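Local coordinates for protein aminoacyltransferase FemA (Staphylococcus aureus, PDB 1LRZ) that catalyses the addition of glycines 2 and 3 to the pentaglycine bridge of staphylococcal peptidoglycan, using glycyl-tRNA as donor, at residues L116-E121 against Y157-D162; F370-E375 against V379-K384; M1-L6 against S94-K99. All blocks are in the same frame, centred on the assembly; numbering follows the deposited sequence.

Interaction 1. Residues L116-E121 against Y157-D162; sequences LNHDGE and YHSVLD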
# COMPACT_ATOMS: atom_id res chain seq x y z
N LEU A 116 -3.66 -14.08 10.24
CA LEU A 116 -4.88 -13.88 11.02
C LEU A 116 -5.98 -13.37 10.11
O LEU A 116 -5.72 -13.03 8.96
CB LEU A 116 -4.64 -12.83 12.12
CG LEU A 116 -3.52 -13.13 13.14
CD1 LEU A 116 -2.19 -12.56 12.65
CD2 LEU A 116 -3.87 -12.50 14.47
N ASN A 117 -7.22 -13.33 10.61
CA ASN A 117 -8.31 -12.74 9.84
C ASN A 117 -8.47 -11.35 10.44
O ASN A 117 -7.79 -11.01 11.42
CB ASN A 117 -9.63 -13.54 9.95
CG ASN A 117 -10.12 -13.70 11.39
OD1 ASN A 117 -9.93 -12.84 12.24
ND2 ASN A 117 -10.81 -14.81 11.64
N HIS A 118 -9.34 -10.52 9.86
CA HIS A 118 -9.50 -9.17 10.38
C HIS A 118 -10.30 -9.05 11.66
O HIS A 118 -10.65 -7.94 12.06
CB HIS A 118 -10.09 -8.26 9.30
CG HIS A 118 -9.15 -7.98 8.17
ND1 HIS A 118 -8.63 -8.98 7.38
CD2 HIS A 118 -8.66 -6.82 7.68
CE1 HIS A 118 -7.87 -8.45 6.44
NE2 HIS A 118 -7.87 -7.13 6.60
N ASP A 119 -10.58 -10.18 12.31
CA ASP A 119 -11.29 -10.19 13.58
C ASP A 119 -10.25 -10.47 14.66
O ASP A 119 -10.58 -10.60 15.83
CB ASP A 119 -12.35 -11.29 13.60
CG ASP A 119 -13.57 -10.95 12.73
OD1 ASP A 119 -14.35 -11.88 12.45
OD2 ASP A 119 -13.75 -9.78 12.33
N GLY A 120 -8.99 -10.59 14.25
CA GLY A 120 -7.93 -10.85 15.21
C GLY A 120 -7.72 -12.30 15.60
O GLY A 120 -7.02 -12.59 16.57
N GLU A 121 -8.31 -13.23 14.85
CA GLU A 121 -8.15 -14.65 15.13
C GLU A 121 -7.02 -15.25 14.29
O GLU A 121 -6.97 -15.05 13.07
CB GLU A 121 -9.45 -15.39 14.83
CG GLU A 121 -10.64 -14.85 15.60
CD GLU A 121 -11.94 -15.55 15.25
OE1 GLU A 121 -12.66 -15.94 16.18
OE2 GLU A 121 -12.24 -15.71 14.04
N TYR A 157 1.94 -5.56 11.48
CA TYR A 157 0.80 -6.20 10.83
C TYR A 157 0.38 -5.54 9.52
O TYR A 157 0.29 -4.31 9.45
CB TYR A 157 -0.43 -6.20 11.75
CG TYR A 157 -0.23 -6.86 13.10
CD1 TYR A 157 0.45 -6.21 14.13
CD2 TYR A 157 -0.76 -8.13 13.35
CE1 TYR A 157 0.60 -6.82 15.40
CE2 TYR A 157 -0.62 -8.73 14.61
CZ TYR A 157 0.06 -8.07 15.62
OH TYR A 157 0.17 -8.67 16.86
N HIS A 158 0.13 -6.36 8.50
CA HIS A 158 -0.31 -5.89 7.19
C HIS A 158 -1.62 -6.58 6.81
O HIS A 158 -1.86 -7.72 7.20
CB HIS A 158 0.70 -6.23 6.09
CG HIS A 158 1.97 -5.44 6.14
ND1 HIS A 158 3.05 -5.72 5.33
CD2 HIS A 158 2.33 -4.36 6.88
CE1 HIS A 158 4.02 -4.85 5.58
NE2 HIS A 158 3.61 -4.02 6.52
N SER A 159 -2.47 -5.88 6.06
CA SER A 159 -3.72 -6.43 5.55
C SER A 159 -3.35 -6.66 4.08
O SER A 159 -3.10 -5.70 3.35
CB SER A 159 -4.86 -5.41 5.62
OG SER A 159 -5.95 -5.86 4.84
N VAL A 160 -3.31 -7.92 3.66
CA VAL A 160 -2.85 -8.25 2.31
C VAL A 160 -3.84 -9.05 1.47
O VAL A 160 -4.39 -10.04 1.92
CB VAL A 160 -1.54 -9.07 2.42
CG1 VAL A 160 -0.95 -9.33 1.03
CG2 VAL A 160 -0.55 -8.32 3.32
N LEU A 161 -4.03 -8.60 0.23
CA LEU A 161 -4.94 -9.24 -0.72
C LEU A 161 -4.14 -10.04 -1.74
O LEU A 161 -3.35 -9.48 -2.51
CB LEU A 161 -5.78 -8.19 -1.44
CG LEU A 161 -6.78 -8.67 -2.50
CD1 LEU A 161 -7.82 -9.59 -1.85
CD2 LEU A 161 -7.47 -7.45 -3.12
N ASP A 162 -4.35 -11.35 -1.75
CA ASP A 162 -3.64 -12.23 -2.68
C ASP A 162 -4.31 -12.21 -4.05
O ASP A 162 -5.51 -12.46 -4.17
CB ASP A 162 -3.60 -13.65 -2.12
CG ASP A 162 -2.90 -14.62 -3.05
OD1 ASP A 162 -2.17 -14.17 -3.97
OD2 ASP A 162 -3.07 -15.84 -2.86
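The imidazole of His-118 reaches strand 157-162 at one residue, Ser-159, and both are buried. With CG anti to the carbonyl carbon (chi1 -69°), CB turns the ring out of the loop and its far end comes down to the strand. His-118 CD2 passes 4.0 Å from Ser-159 OG and His-118 CE1 3.6 Å from the same oxygen. Between them, His-118 NE2 lies 2.9 Å from Ser-159 OG and 3.6 Å from Ser-159 CB. OG sits at the ring edge, in its plane, and the hydrogen bond is moderately straight (156°); either partner could supply the proton. The backbone that carries His-118 is bent by a type I turn from Asn-117 to Gly-120. There Asn-117 OD1 takes the N-H groups of Asp-119, an Asx turn, and of Glu-121 from opposite faces of its carbonyl plane, while Asn-117 ND2 holds Glu-121 OE2 at 2.9 Å. Gly-120 closes the turn with a positive phi (84°) at which a CB would press on the preceding carbonyl oxygen. The loop joins strands 112-116 and 122-125; the His-118 ring packs against Val-380, Lys-383 and Lys-384 of helix 377-384 and Ile-390 of strand 389-393, and Ser-159 pairs through its backbone with strand 360-365.

Interaction 2. Residues F370-E375 against V379-K384; sequences FTEDAE and VVKFKK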
# COMPACT_ATOMS: atom_id res chain seq x y z
N PHE A 370 -7.30 -5.81 17.26
CA PHE A 370 -8.59 -5.98 16.61
C PHE A 370 -9.78 -5.83 17.56
O PHE A 370 -10.47 -6.78 17.89
CB PHE A 370 -8.61 -7.34 15.89
CG PHE A 370 -7.54 -7.48 14.84
CD1 PHE A 370 -6.25 -7.90 15.19
CD2 PHE A 370 -7.79 -7.13 13.51
CE1 PHE A 370 -5.24 -7.97 14.23
CE2 PHE A 370 -6.77 -7.20 12.55
CZ PHE A 370 -5.50 -7.62 12.91
N THR A 371 -10.00 -4.59 18.00
CA THR A 371 -11.10 -4.27 18.90
C THR A 371 -11.98 -3.20 18.24
O THR A 371 -11.52 -2.46 17.37
CB THR A 371 -10.60 -3.71 20.24
OG1 THR A 371 -9.83 -2.53 20.00
CG2 THR A 371 -9.72 -4.75 20.95
N GLU A 372 -13.24 -3.14 18.66
CA GLU A 372 -14.16 -2.16 18.10
C GLU A 372 -13.72 -0.75 18.43
O GLU A 372 -13.99 0.18 17.68
CB GLU A 372 -15.58 -2.40 18.64
CG GLU A 372 -16.34 -3.47 17.87
CD GLU A 372 -16.55 -3.09 16.41
OE1 GLU A 372 -17.27 -2.10 16.15
OE2 GLU A 372 -15.99 -3.78 15.52
N ASP A 373 -13.02 -0.61 19.55
CA ASP A 373 -12.54 0.69 20.00
C ASP A 373 -11.17 1.01 19.41
O ASP A 373 -10.65 2.12 19.60
CB ASP A 373 -12.45 0.71 21.53
CG ASP A 373 -11.31 -0.14 22.07
OD1 ASP A 373 -10.14 0.30 22.00
OD2 ASP A 373 -11.58 -1.26 22.56
N ALA A 374 -10.58 0.06 18.69
CA ALA A 374 -9.28 0.29 18.10
C ALA A 374 -9.26 1.60 17.31
O ALA A 374 -10.23 1.96 16.64
CB ALA A 374 -8.89 -0.87 17.19
N GLU A 375 -8.14 2.30 17.39
CA GLU A 375 -7.95 3.56 16.69
C GLU A 375 -8.21 3.45 15.19
O GLU A 375 -8.75 4.38 14.58
CB GLU A 375 -6.51 4.03 16.94
CG GLU A 375 -6.11 5.28 16.21
CD GLU A 375 -4.62 5.53 16.35
OE1 GLU A 375 -4.12 5.53 17.50
OE2 GLU A 375 -3.94 5.73 15.31
N VAL A 379 -10.92 1.61 9.42
CA VAL A 379 -10.06 1.28 8.30
C VAL A 379 -9.95 -0.23 8.13
O VAL A 379 -9.96 -0.75 7.00
CB VAL A 379 -8.64 1.86 8.52
CG1 VAL A 379 -7.73 1.45 7.38
CG2 VAL A 379 -8.71 3.37 8.60
N VAL A 380 -9.86 -0.94 9.25
CA VAL A 380 -9.73 -2.39 9.22
C VAL A 380 -10.96 -3.05 8.61
O VAL A 380 -10.83 -4.03 7.86
CB VAL A 380 -9.46 -2.95 10.65
CG1 VAL A 380 -9.50 -4.49 10.64
CG2 VAL A 380 -8.08 -2.48 11.14
N LYS A 381 -12.14 -2.52 8.90
CA LYS A 381 -13.38 -3.07 8.33
C LYS A 381 -13.38 -2.86 6.81
O LYS A 381 -13.85 -3.70 6.04
CB LYS A 381 -14.61 -2.36 8.94
CG LYS A 381 -14.86 -2.68 10.41
CD LYS A 381 -16.08 -1.93 10.95
CE LYS A 381 -16.36 -2.31 12.41
NZ LYS A 381 -17.57 -1.61 12.96
N PHE A 382 -12.84 -1.73 6.39
CA PHE A 382 -12.77 -1.41 4.97
C PHE A 382 -11.85 -2.42 4.27
O PHE A 382 -12.23 -3.02 3.25
CB PHE A 382 -12.27 0.03 4.82
CG PHE A 382 -11.99 0.45 3.40
CD1 PHE A 382 -10.70 0.37 2.87
CD2 PHE A 382 -12.99 1.01 2.61
CE1 PHE A 382 -10.40 0.84 1.58
CE2 PHE A 382 -12.72 1.48 1.32
CZ PHE A 382 -11.42 1.40 0.81
N LYS A 383 -10.67 -2.65 4.82
CA LYS A 383 -9.72 -3.59 4.25
C LYS A 383 -10.30 -5.01 4.26
O LYS A 383 -10.18 -5.76 3.28
CB LYS A 383 -8.40 -3.51 5.02
CG LYS A 383 -7.76 -2.12 4.86
CD LYS A 383 -6.45 -1.94 5.61
CE LYS A 383 -5.92 -0.52 5.36
NZ LYS A 383 -4.60 -0.23 5.96
N LYS A 384 -10.97 -5.35 5.35
CA LYS A 384 -11.60 -6.66 5.51
C LYS A 384 -12.58 -6.93 4.36
O LYS A 384 -12.65 -8.04 3.83
CB LYS A 384 -12.35 -6.70 6.85
CG LYS A 384 -13.05 -8.02 7.14
CD LYS A 384 -13.82 -7.92 8.43
CE LYS A 384 -14.67 -9.17 8.67
NZ LYS A 384 -15.37 -9.08 9.98
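Glu-372 and Lys-381 bury the most surface in this contact and meet as a salt bridge at the protein surface. Glu-372 sets out away from the helix, but its chain bends at chi2 (-62°) and brings the carboxylate back toward it. Lys-381 stays extended beyond CG and crosses the glutamate at about a right angle. Its NZ lies 3.2 Å from Glu-372 OE1, on the syn lone pair, and 3.7 Å from Glu-372 OE2, so one oxygen takes the bond. Lys-381 CE also comes 3.5 Å from Glu-372 OE2. One residue earlier on the helix, Val-380 points at the loop and adds an apolar touch: its CG1 comes obliquely to the ring of Phe-370, 4.3 Å from Phe-370 CD2. Charged and apolar contacts thus lie side by side, and Val-380 also touches His-118. The loop is shaped by a type I turn from Thr-371 to Ala-374, closed by Ala-374 N to Thr-371 O at 3.0 Å, and this turn carries Glu-372. The whole forms part of a beta-alpha-beta crossover: strand 360-365 runs through this loop into helix 377-384 and on to strand 389-393, parallel to the first, with antiparallel strand 157-162 between the two.

Interaction 3. Residues M1-L6 against S94-K99; sequences MKFTNL and SKYVKK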
# COMPACT_ATOMS: atom_id res chain seq x y z
N MET A 1 30.44 -19.25 -1.32
CA MET A 1 29.61 -18.38 -0.43
C MET A 1 30.46 -17.40 0.37
O MET A 1 31.12 -17.79 1.34
CB MET A 1 28.78 -19.25 0.51
CG MET A 1 28.02 -18.48 1.57
SD MET A 1 26.53 -19.31 2.12
CE MET A 1 27.07 -20.14 3.59
N LYS A 2 30.44 -16.13 -0.03
CA LYS A 2 31.19 -15.12 0.69
C LYS A 2 30.32 -13.90 0.96
O LYS A 2 29.48 -13.53 0.13
CB LYS A 2 32.43 -14.70 -0.11
CG LYS A 2 33.26 -13.60 0.56
CD LYS A 2 34.67 -13.50 -0.02
CE LYS A 2 34.67 -13.12 -1.50
NZ LYS A 2 36.04 -13.12 -2.11
N PHE A 3 30.49 -13.29 2.14
CA PHE A 3 29.75 -12.10 2.49
C PHE A 3 30.54 -10.99 1.82
O PHE A 3 31.77 -11.03 1.83
CB PHE A 3 29.75 -11.88 4.00
CG PHE A 3 28.80 -10.78 4.47
CD1 PHE A 3 27.47 -11.07 4.75
CD2 PHE A 3 29.26 -9.48 4.65
CE1 PHE A 3 26.60 -10.07 5.22
CE2 PHE A 3 28.40 -8.47 5.11
CZ PHE A 3 27.07 -8.77 5.40
N THR A 4 29.86 -10.03 1.23
CA THR A 4 30.56 -8.94 0.56
C THR A 4 29.65 -7.74 0.31
O THR A 4 28.46 -7.78 0.62
CB THR A 4 31.15 -9.43 -0.78
OG1 THR A 4 31.90 -8.37 -1.39
CG2 THR A 4 30.03 -9.84 -1.74
N ASN A 5 30.22 -6.67 -0.23
CA ASN A 5 29.45 -5.49 -0.58
C ASN A 5 28.94 -5.76 -1.99
O ASN A 5 29.58 -6.48 -2.75
CB ASN A 5 30.34 -4.24 -0.55
CG ASN A 5 30.54 -3.71 0.85
OD1 ASN A 5 29.66 -3.06 1.41
ND2 ASN A 5 31.69 -4.00 1.42
N LEU A 6 27.80 -5.18 -2.33
CA LEU A 6 27.21 -5.38 -3.65
C LEU A 6 27.11 -4.05 -4.38
O LEU A 6 27.00 -3.00 -3.75
CB LEU A 6 25.80 -5.97 -3.53
CG LEU A 6 25.55 -7.28 -2.76
CD1 LEU A 6 24.06 -7.57 -2.77
CD2 LEU A 6 26.33 -8.45 -3.41
N SER A 94 27.03 -9.30 11.54
CA SER A 94 27.52 -8.86 12.84
C SER A 94 29.00 -8.48 12.70
O SER A 94 29.41 -7.41 13.14
CB SER A 94 27.37 -9.97 13.87
OG SER A 94 26.01 -10.25 14.12
N LYS A 95 29.79 -9.36 12.08
CA LYS A 95 31.21 -9.11 11.87
C LYS A 95 31.40 -7.86 11.02
O LYS A 95 32.30 -7.04 11.26
CB LYS A 95 31.87 -10.28 11.16
CG LYS A 95 31.82 -11.60 11.89
CD LYS A 95 32.52 -12.68 11.07
CE LYS A 95 32.35 -14.06 11.70
NZ LYS A 95 32.99 -15.12 10.86
N TYR A 96 30.55 -7.72 10.02
CA TYR A 96 30.61 -6.58 9.13
C TYR A 96 30.38 -5.27 9.88
O TYR A 96 31.18 -4.33 9.77
CB TYR A 96 29.57 -6.71 8.01
CG TYR A 96 29.62 -5.58 7.02
CD1 TYR A 96 30.55 -5.59 5.97
CD2 TYR A 96 28.77 -4.48 7.15
CE1 TYR A 96 30.62 -4.52 5.07
CE2 TYR A 96 28.84 -3.42 6.26
CZ TYR A 96 29.76 -3.45 5.23
OH TYR A 96 29.83 -2.39 4.34
N VAL A 97 29.30 -5.18 10.65
CA VAL A 97 29.06 -3.92 11.34
C VAL A 97 30.11 -3.63 12.42
O VAL A 97 30.31 -2.47 12.76
CB VAL A 97 27.64 -3.84 11.94
CG1 VAL A 97 26.61 -3.90 10.82
CG2 VAL A 97 27.43 -4.95 12.97
N LYS A 98 30.78 -4.66 12.93
CA LYS A 98 31.81 -4.45 13.94
C LYS A 98 33.03 -3.78 13.32
O LYS A 98 33.89 -3.26 14.02
CB LYS A 98 32.22 -5.76 14.60
CG LYS A 98 31.14 -6.34 15.51
CD LYS A 98 31.52 -7.73 16.02
CE LYS A 98 30.39 -8.31 16.87
NZ LYS A 98 30.71 -9.66 17.41
N LYS A 99 33.10 -3.82 11.99
CA LYS A 99 34.20 -3.19 11.27
C LYS A 99 33.88 -1.71 11.10
O LYS A 99 34.74 -0.92 10.71
CB LYS A 99 34.36 -3.80 9.88
CG LYS A 99 35.00 -5.17 9.86
CD LYS A 99 35.03 -5.74 8.44
CE LYS A 99 35.48 -7.20 8.47
NZ LYS A 99 35.48 -7.82 7.12
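Phe-3 and Tyr-96 supply the apolar part of this contact. Both side chains point toward each other's segment, each with CG anti to its own backbone N (chi1 -170° and -178°), and they cross at about a right angle. The tip of Phe-3 is pushed in at the root of the tyrosine: Phe-3 CE2 lies 3.6 Å from Tyr-96 CB and 3.7 Å from both Tyr-96 CG and Tyr-96 CD1. The rings are 5.7 Å apart between centroids with planes at 51°, an oblique pair. Tyr-96 has by far the most surface buried here, since it is touched at both ends.

The polar part lies at its far end. The amide of Asn-5 comes to the phenol group, Asn-5 CG being 3.8 Å from Tyr-96 OH, with its plane 65° from that of the ring. Phe-3 and Asn-5, two residues apart on the extended strand, therefore meet the same side of one aromatic side chain, at its root and at its hydroxyl end, while Thr-4 between them points away from the helix.

Backbone bonds tie the strand elsewhere: Lys-2 and Thr-4 pair with Lys-46 and Gly-44. Strand 2-5 is the outermost strand of a mixed sheet, antiparallel to strand 39-46, and the C-terminal part of helix 83-98 packs against strand 2-5. Val-43 of strand 39-46 touches Phe-3, Asn-5 and Tyr-96 alike, and earlier turns of the helix meet Phe-3 through Glu-92 and Met-1 through Leu-85 and Phe-88.

Overall arrangement
Interactions 1 and 2 are neighbours, with centres 11 Å apart, and meet at helix 377-384, which belongs to interaction 2 and packs on the residues of interaction 1: Asp-119 of the first loop forms a salt bridge to Lys-384, and Phe-370 packs on His-118 and Gly-120. Their chemistry follows depth. Interaction 1 is buried and rests on one hydrogen bond between side chains, whereas interaction 2, at the surface, pairs an exposed salt bridge with a small apolar touch. Interaction 3 stands apart, its centre about 36 Å from that of interaction 1 and 42 Å from that of interaction 2. Partly buried, it is mainly aromatic and joins a helix to the edge strand of the other large sheet.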